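Local coordinates for protein CalS10 (Micromonospora echinospora, PDB 6UK5) that binds S-adenosylmethionine and probably transfers its methyl group to an amino pentose during calicheamicin biosynthesis, at residues R190-W198 with F209-T219; V44-R52 with L145-L153. All blocks are in the same frame, centred on the assembly; numbering follows the deposited sequence.

Contact 1: residues R190-W198 with F209-T219; sequences RVTRMEERW and FSQVGLLTMFT
Strands 191-198 and 209-216 run antiparallel at 161°, paired from Val191 with Thr216 to Trp198 with Phe209, and hydrogen bonds join Thr192, Met194 and Glu196 to Leu215, Gly213 and Gln211 in both directions. Past the strand, Met217 N still bonds to Arg190 O at 2.8 Å. At the other end the side chains of Trp198 and Phe209 lie alongside each other, one ring over the other. The phenyl ring and the five-membered ring of Trp198 form an offset stack, centroids 4.3 Å apart and planes 7° from parallel. Trp198 CB also sits over the phenyl face, a CH-pi contact 3.7 Å from the centroid. Phe209 CG stands between its backbone N and carbonyl carbon (chi1 69°), and from there the ring reaches over the indole, with CZ above its face. Val25 of helix 20-32 packs on Trp198. On the sheet face that carries both rings, Gln211 NE2 comes 2.9 Å from Glu196 OE1, the amide and carboxylate planes nearly parallel; Arg181 makes a salt bridge to Glu196 OE2. Further along, Met194 bends at its end and lays CE on Leu215 CB at 3.8 Å. On the other sheet face, Arg193 NH2 meets Val212 CG2 at 3.7 Å. Arg197 NE makes a weak bond to Ser210 OG, and Ile206 of the second subunit packs on Arg197. The arrangement is a beta hairpin within a mixed sheet.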
loop_
_atom_site.group_PDB
_atom_site.type_symbol
_atom_site.label_atom_id
_atom_site.label_comp_id
_atom_site.label_asym_id
_atom_site.label_seq_id
_atom_site.Cartn_x
_atom_site.Cartn_y
_atom_site.Cartn_z
ATOM N N ARG A 190 -5.179 13.521 -26.884
ATOM C CA ARG A 190 -6.199 13.788 -25.877
ATOM C C ARG A 190 -6.488 12.588 -24.987
ATOM O O ARG A 190 -7.353 12.681 -24.111
ATOM C CB ARG A 190 -7.496 14.270 -26.549
ATOM C CG ARG A 190 -7.896 13.476 -27.783
ATOM C CD ARG A 190 -9.228 13.909 -28.397
ATOM N NE ARG A 190 -9.332 15.355 -28.579
ATOM C CZ ARG A 190 -10.073 15.949 -29.513
ATOM N NH1 ARG A 190 -10.744 15.228 -30.405
ATOM N NH2 ARG A 190 -10.121 17.273 -29.576
ATOM N N VAL A 191 -5.794 11.473 -25.189
ATOM C CA VAL A 191 -6.107 10.223 -24.509
ATOM C C VAL A 191 -5.136 10.006 -23.359
ATOM O O VAL A 191 -3.927 10.233 -23.497
ATOM C CB VAL A 191 -6.049 9.037 -25.491
ATOM C CG1 VAL A 191 -6.454 7.738 -24.787
ATOM C CG2 VAL A 191 -6.885 9.321 -26.723
ATOM N N THR A 192 -5.666 9.585 -22.214
ATOM C CA THR A 192 -4.865 9.205 -21.058
ATOM C C THR A 192 -5.163 7.743 -20.752
ATOM O O THR A 192 -6.332 7.359 -20.630
ATOM C CB THR A 192 -5.160 10.083 -19.839
ATOM O OG1 THR A 192 -5.370 11.438 -20.257
ATOM C CG2 THR A 192 -3.987 10.041 -18.872
ATOM N N ARG A 193 -4.120 6.929 -20.620
ATOM C CA ARG A 193 -4.275 5.501 -20.362
ATOM C C ARG A 193 -4.047 5.268 -18.875
ATOM O O ARG A 193 -2.910 5.310 -18.398
ATOM C CB ARG A 193 -3.314 4.661 -21.199
ATOM C CG ARG A 193 -3.517 3.165 -20.979
ATOM C CD ARG A 193 -2.640 2.299 -21.868
ATOM N NE ARG A 193 -2.585 0.936 -21.343
ATOM C CZ ARG A 193 -1.813 0.577 -20.318
ATOM N NH1 ARG A 193 -1.037 1.476 -19.725
ATOM N NH2 ARG A 193 -1.814 -0.675 -19.881
ATOM N N MET A 194 -5.132 4.983 -18.160
ATOM C CA MET A 194 -5.118 4.794 -16.716
ATOM C C MET A 194 -5.004 3.311 -16.387
ATOM O O MET A 194 -5.904 2.528 -16.703
ATOM C CB MET A 194 -6.395 5.384 -16.121
ATOM C CG MET A 194 -6.462 6.897 -16.174
ATOM S SD MET A 194 -7.922 7.561 -15.350
ATOM C CE MET A 194 -9.220 6.919 -16.416
ATOM N N GLU A 195 -3.888 2.926 -15.773
ATOM C CA GLU A 195 -3.673 1.573 -15.276
ATOM C C GLU A 195 -3.626 1.616 -13.754
ATOM O O GLU A 195 -2.750 2.272 -13.180
ATOM C CB GLU A 195 -2.379 0.974 -15.827
ATOM C CG GLU A 195 -2.240 -0.521 -15.556
ATOM C CD GLU A 195 -0.842 -1.041 -15.823
ATOM O OE1 GLU A 195 -0.077 -0.353 -16.528
ATOM O OE2 GLU A 195 -0.513 -2.140 -15.329
ATOM N N GLU A 196 -4.562 0.927 -13.105
ATOM C CA GLU A 196 -4.603 0.841 -11.652
ATOM C C GLU A 196 -4.419 -0.608 -11.223
ATOM O O GLU A 196 -4.959 -1.523 -11.853
ATOM C CB GLU A 196 -5.918 1.366 -11.079
ATOM C CG GLU A 196 -5.942 2.858 -10.842
ATOM C CD GLU A 196 -7.316 3.355 -10.443
ATOM O OE1 GLU A 196 -8.314 2.692 -10.791
ATOM O OE2 GLU A 196 -7.399 4.407 -9.776
ATOM N N ARG A 197 -3.663 -0.814 -10.148
ATOM C CA ARG A 197 -3.456 -2.148 -9.595
ATOM C C ARG A 197 -3.567 -2.071 -8.082
ATOM O O ARG A 197 -2.811 -1.343 -7.432
ATOM C CB ARG A 197 -2.110 -2.719 -10.033
ATOM C CG ARG A 197 -2.142 -3.137 -11.488
ATOM C CD ARG A 197 -0.811 -3.639 -11.979
ATOM N NE ARG A 197 -0.804 -5.097 -12.015
ATOM C CZ ARG A 197 0.070 -5.831 -12.693
ATOM N NH1 ARG A 197 1.013 -5.245 -13.417
ATOM N NH2 ARG A 197 -0.011 -7.156 -12.654
ATOM N N TRP A 198 -4.511 -2.832 -7.535
ATOM C CA TRP A 198 -4.884 -2.768 -6.133
ATOM C C TRP A 198 -4.439 -4.018 -5.386
ATOM O O TRP A 198 -4.339 -5.107 -5.959
ATOM C CB TRP A 198 -6.403 -2.628 -5.997
ATOM C CG TRP A 198 -6.969 -1.405 -6.646
ATOM C CD1 TRP A 198 -7.164 -1.206 -7.982
ATOM C CD2 TRP A 198 -7.437 -0.220 -5.992
ATOM N NE1 TRP A 198 -7.717 0.031 -8.201
ATOM C CE2 TRP A 198 -7.894 0.657 -6.995
ATOM C CE3 TRP A 198 -7.509 0.186 -4.657
ATOM C CZ2 TRP A 198 -8.415 1.917 -6.705
ATOM C CZ3 TRP A 198 -8.025 1.437 -4.371
ATOM C CH2 TRP A 198 -8.472 2.286 -5.391
ATOM N N PHE A 209 -6.390 -7.043 -7.809
ATOM C CA PHE A 209 -7.138 -6.869 -9.050
ATOM C C PHE A 209 -6.521 -5.705 -9.821
ATOM O O PHE A 209 -5.947 -4.787 -9.229
ATOM C CB PHE A 209 -8.645 -6.687 -8.808
ATOM C CG PHE A 209 -9.028 -5.395 -8.148
ATOM C CD1 PHE A 209 -9.074 -5.291 -6.768
ATOM C CD2 PHE A 209 -9.386 -4.296 -8.911
ATOM C CE1 PHE A 209 -9.445 -4.107 -6.161
ATOM C CE2 PHE A 209 -9.758 -3.110 -8.312
ATOM C CZ PHE A 209 -9.788 -3.014 -6.934
ATOM N N SER A 210 -6.639 -5.761 -11.152
ATOM C CA SER A 210 -6.001 -4.802 -12.046
ATOM C C SER A 210 -6.995 -4.296 -13.084
ATOM O O SER A 210 -7.858 -5.045 -13.553
ATOM C CB SER A 210 -4.790 -5.428 -12.756
ATOM O OG SER A 210 -4.009 -6.177 -11.842
ATOM N N GLN A 211 -6.861 -3.015 -13.435
ATOM C CA GLN A 211 -7.772 -2.347 -14.354
ATOM C C GLN A 211 -7.000 -1.467 -15.326
ATOM O O GLN A 211 -5.888 -1.021 -15.032
ATOM C CB GLN A 211 -8.773 -1.452 -13.614
ATOM C CG GLN A 211 -9.359 -2.038 -12.354
ATOM C CD GLN A 211 -10.058 -0.985 -11.517
ATOM O OE1 GLN A 211 -11.249 -1.090 -11.243
ATOM N NE2 GLN A 211 -9.318 0.040 -11.112
ATOM N N VAL A 212 -7.598 -1.228 -16.496
ATOM C CA VAL A 212 -7.138 -0.190 -17.413
ATOM C C VAL A 212 -8.342 0.638 -17.851
ATOM O O VAL A 212 -9.428 0.092 -18.089
ATOM C CB VAL A 212 -6.406 -0.759 -18.646
ATOM C CG1 VAL A 212 -6.225 0.340 -19.694
ATOM C CG2 VAL A 212 -5.071 -1.351 -18.248
ATOM N N GLY A 213 -8.151 1.946 -17.929
ATOM C CA GLY A 213 -9.195 2.853 -18.381
ATOM C C GLY A 213 -8.636 3.917 -19.299
ATOM O O GLY A 213 -7.447 4.244 -19.258
ATOM N N LEU A 214 -9.508 4.445 -20.153
ATOM C CA LEU A 214 -9.157 5.507 -21.082
ATOM C C LEU A 214 -9.959 6.745 -20.710
ATOM O O LEU A 214 -11.190 6.685 -20.631
ATOM C CB LEU A 214 -9.451 5.157 -22.547
ATOM C CG LEU A 214 -8.684 4.046 -23.259
ATOM C CD1 LEU A 214 -8.920 4.160 -24.769
ATOM C CD2 LEU A 214 -7.202 4.073 -22.934
ATOM N N LEU A 215 -9.265 7.860 -20.502
ATOM C CA LEU A 215 -9.901 9.154 -20.295
ATOM C C LEU A 215 -9.536 10.033 -21.483
ATOM O O LEU A 215 -8.353 10.258 -21.755
ATOM C CB LEU A 215 -9.427 9.777 -18.985
ATOM C CG LEU A 215 -10.319 10.791 -18.271
ATOM C CD1 LEU A 215 -11.600 10.152 -17.766
ATOM C CD2 LEU A 215 -9.549 11.418 -17.119
ATOM N N THR A 216 -10.552 10.527 -22.182
ATOM C CA THR A 216 -10.376 11.314 -23.395
ATOM C C THR A 216 -10.787 12.761 -23.154
ATOM O O THR A 216 -11.937 13.032 -22.791
ATOM C CB THR A 216 -11.179 10.708 -24.547
ATOM O OG1 THR A 216 -10.763 9.351 -24.759
ATOM C CG2 THR A 216 -10.966 11.507 -25.821
ATOM N N MET A 217 -9.847 13.683 -23.355
ATOM C CA MET A 217 -10.137 15.103 -23.228
ATOM C C MET A 217 -10.974 15.592 -24.409
ATOM O O MET A 217 -10.915 15.046 -25.513
ATOM C CB MET A 217 -8.851 15.925 -23.190
ATOM C CG MET A 217 -9.093 17.411 -22.951
ATOM S SD MET A 217 -7.625 18.405 -23.222
ATOM C CE MET A 217 -7.761 18.584 -25.004
ATOM N N PHE A 218 -11.742 16.652 -24.166
ATOM C CA PHE A 218 -12.386 17.422 -25.219
ATOM C C PHE A 218 -12.020 18.887 -25.029
ATOM O O PHE A 218 -11.673 19.324 -23.930
ATOM C CB PHE A 218 -13.898 17.212 -25.196
ATOM C CG PHE A 218 -14.293 15.769 -25.284
ATOM C CD1 PHE A 218 -14.122 15.061 -26.465
ATOM C CD2 PHE A 218 -14.787 15.105 -24.174
ATOM C CE1 PHE A 218 -14.470 13.725 -26.548
ATOM C CE2 PHE A 218 -15.134 13.767 -24.244
ATOM C CZ PHE A 218 -14.975 13.073 -25.433
ATOM N N THR A 219 -12.089 19.642 -26.117
ATOM C CA THR A 219 -11.646 21.026 -26.104
ATOM C C THR A 219 -12.776 21.964 -25.699
ATOM O O THR A 219 -13.960 21.629 -25.778
ATOM C CB THR A 219 -11.117 21.440 -27.478
ATOM O OG1 THR A 219 -12.057 21.060 -28.489
ATOM C CG2 THR A 219 -9.793 20.753 -27.765
HETATM O O HOH W 1 -7.089 12.420 -21.625
#

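Contact 2: residues V44-R52 with L145-L153; sequences VADRIRAAR and LAPGGVLVL
Helix 44-51 packs against strand 149-153 with their axes 8.8 Å apart and their directions at 146°. The closest CA atoms are those of Ile48 and Val150, 6.5 Å apart. Val44, Ile48 and Ala51 supply the apolar surface of the helix, and Val150 and Val152 that of the strand. Val44 CG1 meets Val152 CG2 at 3.9 Å, methyl against methyl, the two side chains crossing at a slant. Val152 CG1 lies beside the backbone N (chi1 -42°), which puts CG2 between N and the carbonyl carbon, and CG2 is the methyl that reaches Val44. Ile48 CG1 lies more loosely between the CG1 methyls of Val150 and Val152. Val150 CG2 is shared by two neighbours, Ala51 CB at 3.8 Å and Arg52 CB. This is a helix covering one face of the central sheet, as in Rossmann-type methyltransferases. On the adjacent strand 115-120, Thr119 touches Val44 and Val152, and Ala117 touches Ile48.

Beyond the helix end, Arg52 runs out extended from CG to NE to the type II turn from Ala146 to Gly149. Its NH2 makes a weak bond to Pro147 O at 2.9 Å, with an N-H...O angle of 120°. Gly149 N lies over one face of the guanidinium, and Ala146 CB approaches NH2 at 3.9 Å. The stronger polar partner is Asp116, which makes a salt bridge to NE. With an alanine here the guanidinium is gone, and Asp116 is likely to lose its salt-bridge mate and Pro147 O its weak donor. Gly148 has a positive phi, a conformation that glycine takes easily. Within the turn, Gly149 N bonds back to Ala146 O.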
loop_
_atom_site.group_PDB
_atom_site.type_symbol
_atom_site.label_atom_id
_atom_site.label_comp_id
_atom_site.label_asym_id
_atom_site.label_seq_id
_atom_site.Cartn_x
_atom_site.Cartn_y
_atom_site.Cartn_z
ATOM N N VAL A 44 -21.709 22.996 -5.773
ATOM C CA VAL A 44 -22.545 22.833 -6.958
ATOM C C VAL A 44 -23.981 23.228 -6.643
ATOM O O VAL A 44 -24.648 23.900 -7.440
ATOM C CB VAL A 44 -22.457 21.385 -7.479
ATOM C CG1 VAL A 44 -23.501 21.136 -8.561
ATOM C CG2 VAL A 44 -21.060 21.087 -7.997
ATOM N N ALA A 45 -24.480 22.817 -5.474
ATOM C CA ALA A 45 -25.852 23.142 -5.100
ATOM C C ALA A 45 -26.053 24.647 -4.973
ATOM O O ALA A 45 -27.070 25.186 -5.424
ATOM C CB ALA A 45 -26.210 22.441 -3.790
ATOM N N ASP A 46 -25.092 25.346 -4.365
ATOM C CA ASP A 46 -25.204 26.795 -4.240
ATOM C C ASP A 46 -25.329 27.466 -5.604
ATOM O O ASP A 46 -26.117 28.403 -5.774
ATOM C CB ASP A 46 -24.001 27.356 -3.483
ATOM C CG ASP A 46 -24.003 26.974 -2.018
ATOM O OD1 ASP A 46 -25.031 26.453 -1.537
ATOM O OD2 ASP A 46 -22.976 27.202 -1.344
ATOM N N ARG A 47 -24.554 27.004 -6.589
ATOM C CA ARG A 47 -24.565 27.644 -7.901
ATOM C C ARG A 47 -25.852 27.341 -8.654
ATOM O O ARG A 47 -26.379 28.205 -9.365
ATOM C CB ARG A 47 -23.358 27.187 -8.713
ATOM C CG ARG A 47 -22.053 27.831 -8.298
ATOM C CD ARG A 47 -20.884 27.199 -9.028
ATOM N NE ARG A 47 -19.697 27.148 -8.178
ATOM C CZ ARG A 47 -18.727 28.057 -8.168
ATOM N NH1 ARG A 47 -18.774 29.111 -8.976
ATOM N NH2 ARG A 47 -17.699 27.906 -7.345
ATOM N N ILE A 48 -26.364 26.116 -8.525
ATOM C CA ILE A 48 -27.663 25.799 -9.109
ATOM C C ILE A 48 -28.715 26.764 -8.579
ATOM O O ILE A 48 -29.571 27.248 -9.328
ATOM C CB ILE A 48 -28.037 24.334 -8.826
ATOM C CG1 ILE A 48 -27.073 23.397 -9.556
ATOM C CG2 ILE A 48 -29.467 24.064 -9.268
ATOM C CD1 ILE A 48 -27.072 21.981 -9.025
ATOM N N ARG A 49 -28.665 27.057 -7.278
ATOM C CA ARG A 49 -29.612 27.999 -6.697
ATOM C C ARG A 49 -29.398 29.405 -7.241
ATOM O O ARG A 49 -30.362 30.162 -7.405
ATOM C CB ARG A 49 -29.470 27.999 -5.175
ATOM C CG ARG A 49 -29.828 26.677 -4.521
ATOM C CD ARG A 49 -31.295 26.370 -4.703
ATOM N NE ARG A 49 -31.712 25.189 -3.957
ATOM C CZ ARG A 49 -32.963 24.748 -3.909
ATOM N NH1 ARG A 49 -33.922 25.389 -4.564
ATOM N NH2 ARG A 49 -33.256 23.665 -3.208
ATOM N N ALA A 50 -28.146 29.771 -7.523
ATOM C CA ALA A 50 -27.874 31.057 -8.152
ATOM C C ALA A 50 -28.608 31.184 -9.481
ATOM O O ALA A 50 -29.330 32.159 -9.715
ATOM C CB ALA A 50 -26.370 31.232 -8.352
ATOM N N ALA A 51 -28.436 30.199 -10.367
ATOM C CA ALA A 51 -29.050 30.248 -11.687
ATOM C C ALA A 51 -30.526 29.870 -11.677
ATOM O O ALA A 51 -31.262 30.288 -12.578
ATOM C CB ALA A 51 -28.297 29.324 -12.647
ATOM N N ARG A 52 -30.974 29.091 -10.697
ATOM C CA ARG A 52 -32.350 28.593 -10.649
ATOM C C ARG A 52 -32.775 28.559 -9.189
ATOM O O ARG A 52 -32.745 27.510 -8.535
ATOM C CB ARG A 52 -32.463 27.217 -11.311
ATOM C CG ARG A 52 -33.839 26.908 -11.905
ATOM C CD ARG A 52 -33.768 25.688 -12.815
ATOM N NE ARG A 52 -35.068 25.278 -13.341
ATOM C CZ ARG A 52 -35.731 25.921 -14.297
ATOM N NH1 ARG A 52 -35.232 27.026 -14.834
ATOM N NH2 ARG A 52 -36.902 25.462 -14.716
ATOM N N LEU A 145 -33.630 18.523 -19.232
ATOM C CA LEU A 145 -33.707 19.805 -18.547
ATOM C C LEU A 145 -34.989 20.537 -18.916
ATOM O O LEU A 145 -35.368 20.595 -20.090
ATOM C CB LEU A 145 -32.510 20.691 -18.892
ATOM C CG LEU A 145 -31.190 20.353 -18.206
ATOM C CD1 LEU A 145 -30.080 21.221 -18.767
ATOM C CD2 LEU A 145 -31.306 20.529 -16.700
ATOM N N ALA A 146 -35.651 21.098 -17.907
ATOM C CA ALA A 146 -36.731 22.033 -18.157
ATOM C C ALA A 146 -36.150 23.352 -18.660
ATOM O O ALA A 146 -34.949 23.602 -18.528
ATOM C CB ALA A 146 -37.542 22.262 -16.886
ATOM N N PRO A 147 -36.980 24.215 -19.248
ATOM C CA PRO A 147 -36.470 25.517 -19.701
ATOM C C PRO A 147 -35.862 26.288 -18.537
ATOM O O PRO A 147 -36.413 26.324 -17.435
ATOM C CB PRO A 147 -37.711 26.217 -20.266
ATOM C CG PRO A 147 -38.688 25.124 -20.539
ATOM C CD PRO A 147 -38.416 24.051 -19.532
ATOM N N GLY A 148 -34.708 26.900 -18.792
ATOM C CA GLY A 148 -33.927 27.502 -17.736
ATOM C C GLY A 148 -33.168 26.514 -16.879
ATOM O O GLY A 148 -32.430 26.937 -15.979
ATOM N N GLY A 149 -33.336 25.214 -17.118
ATOM C CA GLY A 149 -32.624 24.221 -16.341
ATOM C C GLY A 149 -31.122 24.404 -16.418
ATOM O O GLY A 149 -30.581 24.993 -17.354
ATOM N N VAL A 150 -30.439 23.890 -15.400
ATOM C CA VAL A 150 -29.004 24.075 -15.231
ATOM C C VAL A 150 -28.294 22.759 -15.516
ATOM O O VAL A 150 -28.617 21.728 -14.916
ATOM C CB VAL A 150 -28.665 24.572 -13.814
ATOM C CG1 VAL A 150 -27.174 24.854 -13.690
ATOM C CG2 VAL A 150 -29.482 25.810 -13.473
ATOM N N LEU A 151 -27.327 22.798 -16.424
ATOM C CA LEU A 151 -26.404 21.695 -16.648
ATOM C C LEU A 151 -25.036 22.112 -16.131
ATOM O O LEU A 151 -24.551 23.200 -16.460
ATOM C CB LEU A 151 -26.345 21.324 -18.130
ATOM C CG LEU A 151 -25.889 19.905 -18.465
ATOM C CD1 LEU A 151 -26.563 19.437 -19.740
ATOM C CD2 LEU A 151 -24.381 19.851 -18.627
ATOM N N VAL A 152 -24.424 21.264 -15.312
ATOM C CA VAL A 152 -23.109 21.539 -14.743
ATOM C C VAL A 152 -22.221 20.334 -15.007
ATOM O O VAL A 152 -22.628 19.190 -14.770
ATOM C CB VAL A 152 -23.179 21.864 -13.237
ATOM C CG1 VAL A 152 -24.358 22.784 -12.953
ATOM C CG2 VAL A 152 -23.255 20.603 -12.399
ATOM N N LEU A 153 -21.013 20.592 -15.501
ATOM C CA LEU A 153 -20.150 19.549 -16.035
ATOM C C LEU A 153 -18.713 19.841 -15.649
ATOM O O LEU A 153 -18.182 20.905 -15.983
ATOM C CB LEU A 153 -20.298 19.469 -17.557
ATOM C CG LEU A 153 -19.626 18.313 -18.290
ATOM C CD1 LEU A 153 -20.535 17.837 -19.407
ATOM C CD2 LEU A 153 -18.280 18.737 -18.844
#

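Overall arrangement
Contact 2 closes before contact 1 opens along the chain. Their centres are about 30 Å apart, on opposite sides of the chain's centre, and they do not touch. They belong to different sheets. Contact 2 sets helix 37-51 against the seven-stranded mixed sheet of the Rossmann-type methyltransferase core, through strand 149-153. Contact 1 joins strands 191-202 and 206-216 of a separate five-stranded mixed sheet. Helix 220-229 follows contact 1 and packs on Leu151 and Leu153 of the core sheet, so the chain returns from the hairpin to the core. S-adenosylmethionine is about 7 Å from the side chain of Leu215 and about 10 Å from that of Val44, so the cofactor lies between the core and the hairpin sheet.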